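PDB 6B4E: mRNA export factor GLE1 from Saccharomyces cerevisiae, which works at the nuclear pore complex in mRNA export, binding inositol hexakisphosphate, and here is represented by its C-terminal helical domain, the part that meets DBP5, NUP42 and GFD1. Local coordinates for residues A[224-227]-A[228-232]; A[236-239]-A[240-243]; A[275-278]-A[279-282]. All coordinates share one frame; numbering follows the deposited sequence.

Contact 1 (A[224-227]-A[228-232])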
ATOM      1  N   THR A 224       6.105   3.135  16.100  1.00 27.77           N
ATOM      2  CA  THR A 224       5.071   3.972  16.681  1.00 28.62           C
ATOM      3  C   THR A 224       3.739   3.268  16.514  1.00 27.46           C
ATOM      4  O   THR A 224       3.655   2.181  15.929  1.00 27.11           O
ATOM      5  CB  THR A 224       5.041   5.354  16.023  1.00 33.13           C
ATOM      6  OG1 THR A 224       4.597   5.222  14.670  1.00 31.20           O
ATOM      7  CG2 THR A 224       6.423   5.977  16.050  1.00 38.96           C
ATOM      8  N   ASN A 225       2.682   3.886  17.049  1.00 23.01           N
ATOM      9  CA  ASN A 225       1.365   3.276  16.929  1.00 28.56           C
ATOM     10  C   ASN A 225       1.007   3.009  15.476  1.00 24.23           C
ATOM     11  O   ASN A 225       0.314   2.025  15.180  1.00 25.76           O
ATOM     12  CB  ASN A 225       0.310   4.168  17.571  1.00 28.91           C
ATOM     13  CG  ASN A 225      -1.085   3.582  17.471  1.00 27.56           C
ATOM     14  OD1 ASN A 225      -1.347   2.472  17.937  1.00 24.23           O
ATOM     15  ND2 ASN A 225      -1.996   4.336  16.881  1.00 25.23           N
ATOM     16  N   THR A 226       1.474   3.870  14.559  1.00 23.18           N
ATOM     17  CA  THR A 226       1.066   3.778  13.158  1.00 22.26           C
ATOM     18  C   THR A 226       1.513   2.467  12.526  1.00 27.46           C
ATOM     19  O   THR A 226       0.817   1.918  11.666  1.00 25.87           O
ATOM     20  CB  THR A 226       1.633   4.952  12.358  1.00 24.32           C
ATOM     21  OG1 THR A 226       1.485   6.180  13.102  1.00 27.82           O
ATOM     22  CG2 THR A 226       0.919   5.071  11.042  1.00 28.72           C
ATOM     23  N   HIS A 227       2.687   1.964  12.903  1.00 27.21           N
ATOM     24  CA  HIS A 227       3.110   0.666  12.381  1.00 28.22           C
ATOM     25  C   HIS A 227       2.082  -0.406  12.709  1.00 21.07           C
ATOM     26  O   HIS A 227       1.777  -1.272  11.874  1.00 22.02           O
ATOM     27  CB  HIS A 227       4.463   0.272  12.957  1.00 27.41           C
ATOM     28  CG  HIS A 227       5.585   1.135  12.485  1.00 26.71           C
ATOM     29  ND1 HIS A 227       5.961   2.287  13.145  1.00 26.70           N
ATOM     30  CD2 HIS A 227       6.400   1.030  11.411  1.00 27.21           C
ATOM     31  CE1 HIS A 227       6.972   2.846  12.503  1.00 38.91           C
ATOM     32  NE2 HIS A 227       7.261   2.100  11.452  1.00 28.04           N
ATOM     33  N   PHE A 228       1.545  -0.369  13.919  1.00 22.61           N
ATOM     34  CA  PHE A 228       0.567  -1.364  14.311  1.00 19.22           C
ATOM     35  C   PHE A 228      -0.752  -1.136  13.600  1.00 21.45           C
ATOM     36  O   PHE A 228      -1.433  -2.098  13.226  1.00 21.48           O
ATOM     37  CB  PHE A 228       0.370  -1.350  15.827  1.00 28.31           C
ATOM     38  CG  PHE A 228       1.574  -1.838  16.600  1.00 25.78           C
ATOM     39  CD1 PHE A 228       1.846  -3.187  16.710  1.00 24.27           C
ATOM     40  CD2 PHE A 228       2.438  -0.942  17.199  1.00 22.23           C
ATOM     41  CE1 PHE A 228       2.947  -3.633  17.408  1.00 23.63           C
ATOM     42  CE2 PHE A 228       3.538  -1.382  17.908  1.00 21.72           C
ATOM     43  CZ  PHE A 228       3.788  -2.736  18.012  1.00 25.57           C
ATOM     44  N   VAL A 229      -1.131   0.132  13.423  1.00 20.86           N
ATOM     45  CA  VAL A 229      -2.345   0.448  12.684  1.00 23.51           C
ATOM     46  C   VAL A 229      -2.272  -0.116  11.269  1.00 22.05           C
ATOM     47  O   VAL A 229      -3.206  -0.775  10.810  1.00 21.49           O
ATOM     48  CB  VAL A 229      -2.594   1.968  12.675  1.00 25.48           C
ATOM     49  CG1 VAL A 229      -3.771   2.308  11.759  1.00 26.53           C
ATOM     50  CG2 VAL A 229      -2.894   2.451  14.076  1.00 24.93           C
ATOM     51  N   ILE A 230      -1.195   0.174  10.535  1.00 21.74           N
ATOM     52  CA  ILE A 230      -1.170  -0.267   9.147  1.00 21.07           C
ATOM     53  C   ILE A 230      -1.072  -1.787   9.079  1.00 20.65           C
ATOM     54  O   ILE A 230      -1.593  -2.397   8.138  1.00 23.01           O
ATOM     55  CB  ILE A 230      -0.050   0.421   8.345  1.00 25.76           C
ATOM     56  CG1 ILE A 230       1.336   0.039   8.851  1.00 23.43           C
ATOM     57  CG2 ILE A 230      -0.250   1.949   8.358  1.00 31.22           C
ATOM     58  CD1 ILE A 230       1.928  -1.176   8.133  1.00 24.33           C
ATOM     59  N   LEU A 231      -0.423  -2.429  10.062  1.00 21.56           N
ATOM     60  CA  LEU A 231      -0.375  -3.890  10.070  1.00 17.63           C
ATOM     61  C   LEU A 231      -1.758  -4.486  10.306  1.00 22.57           C
ATOM     62  O   LEU A 231      -2.093  -5.537   9.749  1.00 22.14           O
ATOM     63  CB  LEU A 231       0.614  -4.392  11.131  1.00 21.35           C
ATOM     64  CG  LEU A 231       2.110  -4.225  10.818  1.00 26.89           C
ATOM     65  CD1 LEU A 231       2.975  -4.641  11.999  1.00 23.86           C
ATOM     66  CD2 LEU A 231       2.487  -5.018   9.588  1.00 27.36           C
ATOM     67  N   GLY A 232      -2.574  -3.840  11.132  1.00 17.90           N
ATOM     68  CA  GLY A 232      -3.934  -4.320  11.330  1.00 19.17           C
ATOM     69  C   GLY A 232      -4.807  -4.081  10.115  1.00 25.49           C
ATOM     70  O   GLY A 232      -5.612  -4.938   9.740  1.00 21.16           O
TER
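The Phe228 ring has the carbonyl oxygen of Asn225 at its edge, near the ring plane, while Thr224 O reaches CD2 obliquely at 3.6 Å. The other ring, that of His227, takes Thr224 O at its edge, in plane, and Phe139 meets it edge-to-face. Its ND1 accepts a straight bond from Thr224 N (3.1 Å, N-H...acceptor angle 169°), although the donor is tilted 24° out of the ring plane; NE2 is hydrogen-bonded to Thr144 OG1, so both ring nitrogens have partners and the rotation of the imidazole is fixed.

One turn on, Asn225 ND2 touches Val229 CG2 at 3.5 Å. With CG anti to the backbone N (chi1 180°), the amide stands off the helix, where OD1 bonds to Gly272 N and ND2 to Asp173 OD1. The isoleucine next along fits closely: CG1 of Ile230 sits between its own N and carbonyl carbon, 3.3 Å from His227 O. Leu231 CG lies 3.2 Å from that same oxygen, which also accepts from Leu231 N. Ile230 N binds Thr226 O at 2.9 Å.

Ahead of this first turn, Thr224 OG1 accepts a weak bond from Thr226 N (3.4 Å). Thr224 as N-cap, its backbone N-H returned to the side chain of His227, makes the capping box that begins helix 225-264.

Contact 2 (A[236-239]-A[240-243])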
ATOM      1  N   ASP A 236      -6.564  -7.261   8.012  1.00 18.55           N
ATOM      2  CA  ASP A 236      -7.966  -7.363   7.622  1.00 18.23           C
ATOM      3  C   ASP A 236      -8.121  -7.498   6.115  1.00 20.78           C
ATOM      4  O   ASP A 236      -9.088  -8.109   5.645  1.00 20.29           O
ATOM      5  CB  ASP A 236      -8.753  -6.138   8.112  1.00 18.71           C
ATOM      6  CG  ASP A 236      -9.092  -6.193   9.593  1.00 25.37           C
ATOM      7  OD1 ASP A 236      -9.126  -5.115  10.215  1.00 26.09           O
ATOM      8  OD2 ASP A 236      -9.361  -7.283  10.122  1.00 26.99           O
ATOM      9  N   ALA A 237      -7.201  -6.909   5.342  1.00 21.79           N
ATOM     10  CA  ALA A 237      -7.250  -6.939   3.889  1.00 19.47           C
ATOM     11  C   ALA A 237      -6.611  -8.172   3.251  1.00 22.25           C
ATOM     12  O   ALA A 237      -6.998  -8.533   2.132  1.00 22.29           O
ATOM     13  CB  ALA A 237      -6.535  -5.710   3.310  1.00 20.38           C
ATOM     14  N   ALA A 238      -5.620  -8.814   3.904  1.00 19.96           N
ATOM     15  CA  ALA A 238      -4.784  -9.767   3.178  1.00 17.44           C
ATOM     16  C   ALA A 238      -4.264 -10.942   3.995  1.00 17.94           C
ATOM     17  O   ALA A 238      -3.616 -11.810   3.408  1.00 20.71           O
ATOM     18  CB  ALA A 238      -3.592  -9.021   2.559  1.00 20.96           C
ATOM     19  N   ALA A 239      -4.531 -11.039   5.303  1.00 19.63           N
ATOM     20  CA  ALA A 239      -3.901 -12.116   6.078  1.00 17.04           C
ATOM     21  C   ALA A 239      -4.303 -13.501   5.569  1.00 18.54           C
ATOM     22  O   ALA A 239      -3.464 -14.411   5.493  1.00 17.80           O
ATOM     23  CB  ALA A 239      -4.227 -11.976   7.562  1.00 18.48           C
ATOM     24  N   VAL A 240      -5.575 -13.688   5.225  1.00 17.78           N
ATOM     25  CA  VAL A 240      -6.023 -14.987   4.716  1.00 15.47           C
ATOM     26  C   VAL A 240      -5.188 -15.410   3.511  1.00 19.17           C
ATOM     27  O   VAL A 240      -4.738 -16.559   3.404  1.00 21.13           O
ATOM     28  CB  VAL A 240      -7.520 -14.918   4.362  1.00 18.01           C
ATOM     29  CG1 VAL A 240      -7.920 -16.081   3.452  1.00 20.24           C
ATOM     30  CG2 VAL A 240      -8.330 -14.891   5.649  1.00 21.81           C
ATOM     31  N   GLN A 241      -4.991 -14.489   2.574  1.00 20.06           N
ATOM     32  CA  GLN A 241      -4.290 -14.813   1.345  1.00 16.76           C
ATOM     33  C   GLN A 241      -2.784 -14.914   1.555  1.00 20.96           C
ATOM     34  O   GLN A 241      -2.106 -15.646   0.824  1.00 22.83           O
ATOM     35  CB  GLN A 241      -4.606 -13.766   0.281  1.00 21.61           C
ATOM     36  CG  GLN A 241      -6.041 -13.769  -0.173  1.00 20.21           C
ATOM     37  CD  GLN A 241      -6.981 -13.086   0.808  1.00 20.52           C
ATOM     38  OE1 GLN A 241      -6.580 -12.222   1.601  1.00 22.84           O
ATOM     39  NE2 GLN A 241      -8.255 -13.454   0.741  1.00 25.92           N
ATOM     40  N   PHE A 242      -2.248 -14.175   2.526  1.00 19.00           N
ATOM     41  CA  PHE A 242      -0.832 -14.280   2.872  1.00 21.07           C
ATOM     42  C   PHE A 242      -0.509 -15.677   3.379  1.00 16.68           C
ATOM     43  O   PHE A 242       0.497 -16.275   2.991  1.00 19.45           O
ATOM     44  CB  PHE A 242      -0.511 -13.224   3.932  1.00 19.75           C
ATOM     45  CG  PHE A 242       0.964 -13.022   4.217  1.00 18.94           C
ATOM     46  CD1 PHE A 242       1.805 -12.464   3.266  1.00 23.06           C
ATOM     47  CD2 PHE A 242       1.478 -13.317   5.467  1.00 18.28           C
ATOM     48  CE1 PHE A 242       3.137 -12.250   3.546  1.00 23.92           C
ATOM     49  CE2 PHE A 242       2.817 -13.111   5.747  1.00 19.84           C
ATOM     50  CZ  PHE A 242       3.642 -12.567   4.786  1.00 23.50           C
ATOM     51  N   LEU A 243      -1.379 -16.219   4.229  1.00 19.56           N
ATOM     52  CA  LEU A 243      -1.229 -17.599   4.681  1.00 20.93           C
ATOM     53  C   LEU A 243      -1.331 -18.593   3.531  1.00 22.55           C
ATOM     54  O   LEU A 243      -0.622 -19.611   3.518  1.00 19.45           O
ATOM     55  CB  LEU A 243      -2.284 -17.914   5.748  1.00 18.30           C
ATOM     56  CG  LEU A 243      -2.035 -17.247   7.090  1.00 19.47           C
ATOM     57  CD1 LEU A 243      -3.293 -17.301   7.932  1.00 21.04           C
ATOM     58  CD2 LEU A 243      -0.919 -17.938   7.812  1.00 21.29           C
TER
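Ala238 and Phe242 meet across a kink in helix 225-264, where the regular i to i+4 bonding lapses for two residues and then resumes. The interrupted donors are the N-H groups of Val240 and Gln241. Val240 N is 6.6 Å from Asp236 O, the acceptor a regular helix would give it, and Gln241 N is 6.3 Å from Ala237 O. The backbone of Ala238 accounts for much of the bend: its phi of -148° is far from the helical value. Ala237 O is not left without a partner, because Arg188 NE on helix 169-188 bonds to it from outside.

Beyond the kink the pattern returns. Phe242 N donates to Ala238 O at 2.9 Å, and CB of Phe242 rests against this oxygen too. Trp234 meets the Phe242 ring edge-to-face, with Tyr246 also in contact.

Gln241 folds back over the break. Its chain bends at CB-CG (chi2 78°), which carries OE1 to 3.4 Å from Ala238 CA; Ala238 O is close as well, but two acceptors cannot bond. The side chain also touches Arg188.

Ala239 O takes the second restored bond, from Leu243 N (3.0 Å, N-H...acceptor angle 169°), and Leu243 CG packs on the same oxygen at 3.6 Å.

Contact 3 (A[275-278]-A[279-282])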
ATOM      1  N   ARG A 275      -5.272  -3.819  18.958  1.00 21.54           N
ATOM      2  CA  ARG A 275      -6.114  -4.389  17.910  1.00 19.59           C
ATOM      3  C   ARG A 275      -5.388  -5.494  17.150  1.00 15.57           C
ATOM      4  O   ARG A 275      -6.002  -6.503  16.775  1.00 20.34           O
ATOM      5  CB  ARG A 275      -6.586  -3.316  16.937  1.00 21.48           C
ATOM      6  CG  ARG A 275      -7.759  -3.840  16.110  1.00 26.86           C
ATOM      7  CD  ARG A 275      -8.406  -2.756  15.299  1.00 36.79           C
ATOM      8  NE  ARG A 275      -7.788  -2.650  13.984  1.00 27.89           N
ATOM      9  CZ  ARG A 275      -8.055  -3.461  12.969  1.00 30.90           C
ATOM     10  NH1 ARG A 275      -7.450  -3.280  11.808  1.00 23.79           N
ATOM     11  NH2 ARG A 275      -8.920  -4.459  13.118  1.00 28.18           N
ATOM     12  N   LEU A 276      -4.088  -5.322  16.895  1.00 18.72           N
ATOM     13  CA  LEU A 276      -3.342  -6.377  16.213  1.00 22.76           C
ATOM     14  C   LEU A 276      -3.319  -7.644  17.056  1.00 21.58           C
ATOM     15  O   LEU A 276      -3.431  -8.755  16.530  1.00 21.37           O
ATOM     16  CB  LEU A 276      -1.917  -5.916  15.906  1.00 21.49           C
ATOM     17  CG  LEU A 276      -1.109  -6.815  14.963  1.00 20.86           C
ATOM     18  CD1 LEU A 276      -1.783  -6.931  13.605  1.00 24.05           C
ATOM     19  CD2 LEU A 276       0.319  -6.292  14.784  1.00 23.67           C
ATOM     20  N   ARG A 277      -3.189  -7.498  18.377  1.00 20.04           N
ATOM     21  CA  ARG A 277      -3.214  -8.683  19.227  1.00 23.10           C
ATOM     22  C   ARG A 277      -4.582  -9.361  19.177  1.00 23.57           C
ATOM     23  O   ARG A 277      -4.669 -10.589  19.214  1.00 23.33           O
ATOM     24  CB  ARG A 277      -2.838  -8.314  20.663  1.00 27.88           C
ATOM     25  CG  ARG A 277      -2.997  -9.476  21.640  1.00 47.10           C
ATOM     26  CD  ARG A 277      -2.319  -9.213  22.971  1.00 48.24           C
ATOM     27  NE  ARG A 277      -0.869  -9.115  22.846  1.00 41.06           N
ATOM     28  CZ  ARG A 277      -0.037 -10.153  22.830  1.00 40.82           C
ATOM     29  NH1 ARG A 277       1.273  -9.949  22.718  1.00 34.44           N
ATOM     30  NH2 ARG A 277      -0.503 -11.394  22.923  1.00 43.24           N
ATOM     31  N   ILE A 278      -5.664  -8.578  19.092  1.00 20.17           N
ATOM     32  CA  ILE A 278      -7.001  -9.166  18.958  1.00 20.04           C
ATOM     33  C   ILE A 278      -7.114  -9.964  17.659  1.00 22.14           C
ATOM     34  O   ILE A 278      -7.736 -11.042  17.631  1.00 21.02           O
ATOM     35  CB  ILE A 278      -8.069  -8.055  19.037  1.00 22.77           C
ATOM     36  CG1 ILE A 278      -8.121  -7.487  20.469  1.00 31.39           C
ATOM     37  CG2 ILE A 278      -9.422  -8.562  18.567  1.00 32.96           C
ATOM     38  CD1 ILE A 278      -8.554  -8.469  21.529  1.00 60.18           C
ATOM     39  N   LEU A 279      -6.530  -9.445  16.567  1.00 19.96           N
ATOM     40  CA  LEU A 279      -6.529 -10.170  15.295  1.00 18.01           C
ATOM     41  C   LEU A 279      -5.724 -11.458  15.404  1.00 17.50           C
ATOM     42  O   LEU A 279      -6.150 -12.518  14.903  1.00 19.91           O
ATOM     43  CB  LEU A 279      -5.970  -9.292  14.178  1.00 22.17           C
ATOM     44  CG  LEU A 279      -6.830  -8.085  13.794  1.00 18.05           C
ATOM     45  CD1 LEU A 279      -6.140  -7.150  12.864  1.00 19.77           C
ATOM     46  CD2 LEU A 279      -8.160  -8.515  13.151  1.00 22.76           C
ATOM     47  N   LEU A 280      -4.553 -11.390  16.050  1.00 18.19           N
ATOM     48  CA  LEU A 280      -3.787 -12.610  16.292  1.00 19.33           C
ATOM     49  C   LEU A 280      -4.641 -13.625  17.042  1.00 28.65           C
ATOM     50  O   LEU A 280      -4.673 -14.809  16.690  1.00 18.09           O
ATOM     51  CB  LEU A 280      -2.522 -12.293  17.095  1.00 22.43           C
ATOM     52  CG  LEU A 280      -1.742 -13.510  17.644  1.00 22.64           C
ATOM     53  CD1 LEU A 280      -0.742 -13.988  16.640  1.00 23.65           C
ATOM     54  CD2 LEU A 280      -1.061 -13.221  18.977  1.00 23.00           C
ATOM     55  N   GLU A 281      -5.341 -13.172  18.081  1.00 19.38           N
ATOM     56  CA  GLU A 281      -6.147 -14.076  18.890  1.00 20.43           C
ATOM     57  C   GLU A 281      -7.277 -14.707  18.088  1.00 22.53           C
ATOM     58  O   GLU A 281      -7.615 -15.881  18.300  1.00 20.25           O
ATOM     59  CB  GLU A 281      -6.716 -13.339  20.102  1.00 24.96           C
ATOM     60  CG  GLU A 281      -5.668 -12.922  21.101  1.00 23.61           C
ATOM     61  CD  GLU A 281      -6.201 -11.982  22.188  1.00 28.95           C
ATOM     62  OE1 GLU A 281      -7.418 -11.642  22.188  1.00 39.89           O
ATOM     63  OE2 GLU A 281      -5.387 -11.604  23.054  1.00 32.08           O
ATOM     64  N   ALA A 282      -7.897 -13.945  17.195  1.00 19.40           N
ATOM     65  CA  ALA A 282      -8.960 -14.507  16.372  1.00 21.04           C
ATOM     66  C   ALA A 282      -8.421 -15.610  15.471  1.00 17.80           C
ATOM     67  O   ALA A 282      -9.081 -16.631  15.262  1.00 20.61           O
ATOM     68  CB  ALA A 282      -9.604 -13.392  15.543  1.00 17.52           C
TER
HETATM   69  O   HOH W   1      -3.053 -12.811  23.386  1.00 41.38           O
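Glu281 lies back over the preceding turn, so its side chain touches Arg277 and Ile278. CB starts between two carbonyls, 3.5 Å from Ile278 O and about as far from Arg277 O. CG, anti to the carbonyl carbon of its own residue (chi1 -68°), comes to 3.2 Å from Arg277 O. From there the chain runs extended; CD is still 3.6 Å from Arg277 O, and the carboxylate then divides its contacts: OE1 meets Ile278 CD1 at 3.4 Å, and OE2 touches Arg277 CG at 3.5 Å.

This is an i to i+4 Arg-Glu pair on helix 271-284, the last helix of the domain, but a water-bridged one. The charged atoms Arg277 NH2 and Glu281 OE2 stay 4.9 Å apart, the guanidinium and carboxylate planes turned 59° to each other. The water donates to OE2 of Glu281 at 2.6 Å and accepts from Arg277 NH2, lying at the edge of the guanidinium, in plane. That same NH2 forms a salt bridge with Glu259 on helix 225-264.

Arg275 and Leu279 form the other pair one turn apart: Leu279 CD1 lies over one guanidinium face, 3.9 Å from Arg275 NH2, while Arg275 NH1 makes a salt bridge with Asp236 OD1.

Overall arrangement
From the N terminus, the chain has built most of its helices before contact 1 opens helix 225-264. Contact 2 follows further along that helix, the centres about 16 Å apart. After the helix ends, a short connection leads into helix 271-284 and contact 3. Each contact is local and closes no long loop; the three run in series, with none nested or crossed. Tertiary packing links them: helix 169-188 lies against contacts 1 and 2, while contact 3, about 13 Å from each by centres, packs on both. Phe228 CD1 meets Leu276 CD2 at 4.0 Å, and Asp236 OD2 approaches Leu279 CD2 at 3.5 Å, joining the two last helices.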